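Polyhedrin (Uranotaenia sapphirina cypovirus, PDB 4ZQX) forms the crystalline matrix of viral polyhedra, the occlusion bodies that typically enclose cypovirus particles, and binds ATP. Local coordinates at residues 21-33 with 42-55. Sequence-based numbering, arbitrary orientation. Where two conformers were deposited one is given.
Sequences RAYDANMELVIVA and SFHFANPFVIKGVI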
# COMPACT_ATOMS: atom_id res chain seq x y z
N ARG A 21 -22.62 3.86 -12.65
CA ARG A 21 -22.43 3.04 -13.84
C ARG A 21 -21.41 3.65 -14.81
O ARG A 21 -20.95 2.99 -15.74
CB ARG A 21 -23.77 2.80 -14.53
CG ARG A 21 -24.76 2.10 -13.62
CD ARG A 21 -26.10 1.82 -14.27
NE ARG A 21 -27.06 1.40 -13.25
CZ ARG A 21 -27.17 0.16 -12.78
NH1 ARG A 21 -26.39 -0.81 -13.24
NH2 ARG A 21 -28.06 -0.11 -11.84
N ALA A 22 -21.04 4.91 -14.58
CA ALA A 22 -20.10 5.60 -15.46
C ALA A 22 -18.67 5.06 -15.42
O ALA A 22 -18.19 4.56 -14.40
CB ALA A 22 -20.08 7.10 -15.15
N TYR A 23 -17.98 5.18 -16.55
CA TYR A 23 -16.55 4.95 -16.60
C TYR A 23 -15.87 5.90 -15.63
O TYR A 23 -16.18 7.09 -15.60
CB TYR A 23 -16.03 5.15 -18.03
CG TYR A 23 -14.57 4.79 -18.18
CD1 TYR A 23 -14.16 3.47 -18.30
CD2 TYR A 23 -13.59 5.78 -18.20
CE1 TYR A 23 -12.82 3.14 -18.43
CE2 TYR A 23 -12.24 5.46 -18.31
CZ TYR A 23 -11.86 4.14 -18.43
OH TYR A 23 -10.54 3.80 -18.55
N ASP A 24 -14.94 5.36 -14.83
CA ASP A 24 -14.21 6.08 -13.78
C ASP A 24 -15.05 6.40 -12.53
O ASP A 24 -14.57 7.08 -11.62
CB ASP A 24 -13.52 7.36 -14.31
CG ASP A 24 -12.05 7.14 -14.67
OD1 ASP A 24 -11.50 6.01 -14.51
OD2 ASP A 24 -11.43 8.13 -15.11
N ALA A 25 -16.28 5.87 -12.45
CA ALA A 25 -17.07 5.99 -11.23
C ALA A 25 -16.70 4.85 -10.30
O ALA A 25 -16.55 3.71 -10.73
CB ALA A 25 -18.55 5.95 -11.54
N ASN A 26 -16.52 5.16 -9.02
CA ASN A 26 -16.09 4.14 -8.08
C ASN A 26 -17.16 3.13 -7.69
O ASN A 26 -18.31 3.48 -7.45
CB ASN A 26 -15.58 4.80 -6.80
CG ASN A 26 -14.20 5.36 -6.94
OD1 ASN A 26 -13.36 4.83 -7.66
ND2 ASN A 26 -13.94 6.46 -6.24
N MET A 27 -16.74 1.87 -7.55
CA MET A 27 -17.45 0.91 -6.71
C MET A 27 -17.02 1.20 -5.28
O MET A 27 -15.90 1.70 -5.06
CB MET A 27 -17.09 -0.53 -7.07
CG MET A 27 -17.46 -0.92 -8.49
SD MET A 27 -16.76 -2.54 -8.94
CE MET A 27 -15.05 -2.08 -9.15
N GLU A 28 -17.89 0.90 -4.31
CA GLU A 28 -17.63 1.22 -2.91
C GLU A 28 -17.67 -0.03 -2.04
O GLU A 28 -18.55 -0.88 -2.19
CB GLU A 28 -18.68 2.21 -2.38
CG GLU A 28 -18.90 3.43 -3.25
CD GLU A 28 -17.76 4.44 -3.22
OE1 GLU A 28 -16.94 4.38 -2.29
OE2 GLU A 28 -17.70 5.30 -4.13
N LEU A 29 -16.70 -0.13 -1.12
CA LEU A 29 -16.65 -1.23 -0.15
C LEU A 29 -16.48 -0.65 1.26
O LEU A 29 -15.55 0.11 1.52
CB LEU A 29 -15.47 -2.16 -0.46
CG LEU A 29 -15.10 -3.23 0.58
CD1 LEU A 29 -16.20 -4.26 0.74
CD2 LEU A 29 -13.78 -3.89 0.21
N VAL A 30 -17.41 -0.98 2.15
CA VAL A 30 -17.23 -0.70 3.56
C VAL A 30 -17.27 -2.00 4.33
O VAL A 30 -18.23 -2.75 4.27
CB VAL A 30 -18.32 0.23 4.12
CG1 VAL A 30 -18.13 0.42 5.63
CG2 VAL A 30 -18.27 1.57 3.41
N ILE A 31 -16.19 -2.25 5.06
CA ILE A 31 -16.13 -3.39 5.95
C ILE A 31 -16.30 -2.90 7.37
O ILE A 31 -15.64 -1.96 7.77
CB ILE A 31 -14.78 -4.10 5.81
CG1 ILE A 31 -14.61 -4.55 4.36
CG2 ILE A 31 -14.68 -5.28 6.78
CD1 ILE A 31 -13.28 -5.11 4.03
N VAL A 32 -17.22 -3.53 8.10
CA VAL A 32 -17.44 -3.19 9.50
C VAL A 32 -17.16 -4.38 10.39
O VAL A 32 -17.77 -5.46 10.23
CB VAL A 32 -18.90 -2.76 9.75
CG1 VAL A 32 -19.12 -2.36 11.22
CG2 VAL A 32 -19.31 -1.65 8.79
N ALA A 33 -16.25 -4.18 11.34
CA ALA A 33 -15.98 -5.15 12.40
C ALA A 33 -16.69 -4.70 13.67
O ALA A 33 -16.57 -3.56 14.07
CB ALA A 33 -14.47 -5.25 12.66
N SER A 42 -14.68 0.63 11.10
CA SER A 42 -15.05 0.56 9.68
C SER A 42 -13.86 0.88 8.80
O SER A 42 -13.03 1.71 9.16
CB SER A 42 -16.21 1.47 9.33
OG SER A 42 -15.86 2.83 9.51
N PHE A 43 -13.79 0.22 7.66
CA PHE A 43 -12.71 0.37 6.69
C PHE A 43 -13.37 0.63 5.35
O PHE A 43 -14.22 -0.17 4.92
CB PHE A 43 -11.89 -0.92 6.57
CG PHE A 43 -11.33 -1.43 7.89
CD1 PHE A 43 -12.10 -2.21 8.74
CD2 PHE A 43 -10.02 -1.14 8.27
CE1 PHE A 43 -11.59 -2.69 9.95
CE2 PHE A 43 -9.49 -1.62 9.48
CZ PHE A 43 -10.29 -2.39 10.32
N HIS A 44 -13.01 1.73 4.70
CA HIS A 44 -13.56 2.07 3.39
C HIS A 44 -12.53 1.99 2.27
O HIS A 44 -11.44 2.56 2.39
CB HIS A 44 -14.16 3.48 3.40
CG HIS A 44 -14.58 3.93 2.03
ND1 HIS A 44 -13.83 4.79 1.26
CD2 HIS A 44 -15.65 3.58 1.28
CE1 HIS A 44 -14.43 4.97 0.10
NE2 HIS A 44 -15.53 4.24 0.08
N PHE A 45 -12.91 1.33 1.17
CA PHE A 45 -12.07 1.21 -0.02
C PHE A 45 -12.93 1.54 -1.22
O PHE A 45 -14.13 1.28 -1.22
CB PHE A 45 -11.56 -0.22 -0.23
CG PHE A 45 -10.75 -0.76 0.90
CD1 PHE A 45 -11.37 -1.37 1.98
CD2 PHE A 45 -9.36 -0.68 0.89
CE1 PHE A 45 -10.63 -1.88 3.04
CE2 PHE A 45 -8.61 -1.19 1.95
CZ PHE A 45 -9.24 -1.80 3.01
N ALA A 46 -12.32 2.07 -2.27
CA ALA A 46 -13.04 2.35 -3.51
C ALA A 46 -12.12 2.31 -4.72
O ALA A 46 -10.94 2.66 -4.63
CB ALA A 46 -13.70 3.72 -3.43
N ASN A 47 -12.69 1.91 -5.86
CA ASN A 47 -12.01 1.98 -7.17
C ASN A 47 -13.01 1.76 -8.27
O ASN A 47 -14.02 1.12 -8.04
CB ASN A 47 -10.93 0.90 -7.27
CG ASN A 47 -9.98 1.13 -8.43
OD1 ASN A 47 -10.07 0.49 -9.49
ND2 ASN A 47 -9.05 2.06 -8.24
N PRO A 48 -12.74 2.26 -9.49
CA PRO A 48 -13.72 2.00 -10.55
C PRO A 48 -13.57 0.64 -11.20
O PRO A 48 -14.52 0.19 -11.83
CB PRO A 48 -13.41 3.10 -11.59
CG PRO A 48 -12.64 4.15 -10.84
CD PRO A 48 -11.81 3.34 -9.87
N PHE A 49 -12.40 0.00 -11.10
CA PHE A 49 -12.10 -1.19 -11.91
C PHE A 49 -11.93 -2.47 -11.08
O PHE A 49 -12.52 -3.50 -11.39
CB PHE A 49 -10.85 -0.90 -12.74
CG PHE A 49 -10.96 0.36 -13.54
CD1 PHE A 49 -11.86 0.44 -14.58
CD2 PHE A 49 -10.21 1.48 -13.22
CE1 PHE A 49 -11.99 1.61 -15.32
CE2 PHE A 49 -10.33 2.65 -13.96
CZ PHE A 49 -11.22 2.71 -15.01
N VAL A 50 -11.13 -2.40 -10.03
CA VAL A 50 -11.00 -3.49 -9.08
C VAL A 50 -10.76 -2.93 -7.69
O VAL A 50 -9.75 -2.25 -7.47
CB VAL A 50 -9.80 -4.43 -9.39
CG1 VAL A 50 -9.91 -5.67 -8.54
CG2 VAL A 50 -9.73 -4.79 -10.85
N ILE A 51 -11.69 -3.16 -6.76
CA ILE A 51 -11.43 -2.81 -5.36
C ILE A 51 -10.58 -3.92 -4.78
O ILE A 51 -10.90 -5.09 -4.95
CB ILE A 51 -12.69 -2.68 -4.49
CG1 ILE A 51 -13.72 -1.74 -5.11
CG2 ILE A 51 -12.29 -2.22 -3.06
CD1 ILE A 51 -15.01 -1.64 -4.30
N LYS A 52 -9.49 -3.55 -4.10
CA LYS A 52 -8.66 -4.51 -3.38
C LYS A 52 -8.66 -4.14 -1.90
O LYS A 52 -7.94 -3.24 -1.48
CB LYS A 52 -7.25 -4.51 -3.97
CG LYS A 52 -7.25 -4.99 -5.40
CD LYS A 52 -5.91 -4.94 -6.05
CE LYS A 52 -6.05 -5.40 -7.51
NZ LYS A 52 -4.77 -5.57 -8.23
N GLY A 53 -9.52 -4.81 -1.13
CA GLY A 53 -9.67 -4.54 0.28
C GLY A 53 -8.84 -5.54 1.06
O GLY A 53 -9.23 -6.69 1.22
N VAL A 54 -7.67 -5.10 1.51
CA VAL A 54 -6.68 -5.99 2.12
C VAL A 54 -6.41 -5.48 3.51
O VAL A 54 -5.94 -4.36 3.68
CB VAL A 54 -5.36 -5.99 1.31
CG1 VAL A 54 -4.32 -6.90 1.98
CG2 VAL A 54 -5.63 -6.40 -0.14
N ILE A 55 -6.71 -6.33 4.51
CA ILE A 55 -6.59 -5.96 5.91
C ILE A 55 -5.77 -7.00 6.67
O ILE A 55 -6.09 -8.19 6.65
CB ILE A 55 -7.98 -5.81 6.58
CG1 ILE A 55 -8.85 -4.82 5.79
CG2 ILE A 55 -7.83 -5.35 8.03
CD1 ILE A 55 -10.27 -4.66 6.32
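His44 NE2 donates a hydrogen bond to Glu28 OE1 at 2.8 Å. The carboxylate and the imidazole are nearly coplanar, 13° apart, and the oxygen lies in the ring plane. Glu28 reaches the ring by bending at chi2 (-71°). The pair is buried, and Tyr133 of the second subunit packs against both side chains. Backbone bonds join Leu29 to Phe45 and Ile31 to Phe43 in both directions. Met27 N also bonds to Asn47 O at 2.9 Å, but the return bond is weak. Asn47 OD1 accepts from Phe49 N and Val50 N, which approach from opposite faces of its amide plane; the bond to Phe49 N closes an Asx turn.

Strands 27-34 and 40-47 form an antiparallel beta hairpin within the larger sheet. After the Asx turn at Asn47, strand 50-55 passes over the face bearing Met27, Leu29 and Ile31 and joins a second sheet. Ile51 CD1 packs on Met27 CB at 3.6 Å. Leu29 CD2 meets Phe45 CD1 at 3.9 Å, while Gly53 CA sits over the centre of the Phe45 ring. Ile31 and Ile55 meet tip to tip through their CD1 atoms, 3.8 Å apart. In the link between strands 40-47 and 50-55, Pro48 CB covers the centre of one Phe49 face. Tyr23 meets the Phe49 rim obliquely, with ring planes at 57°. Asp24 OD1 lies 3.3 Å from Phe49 CZ and forms a salt bridge with Arg139 of the second subunit.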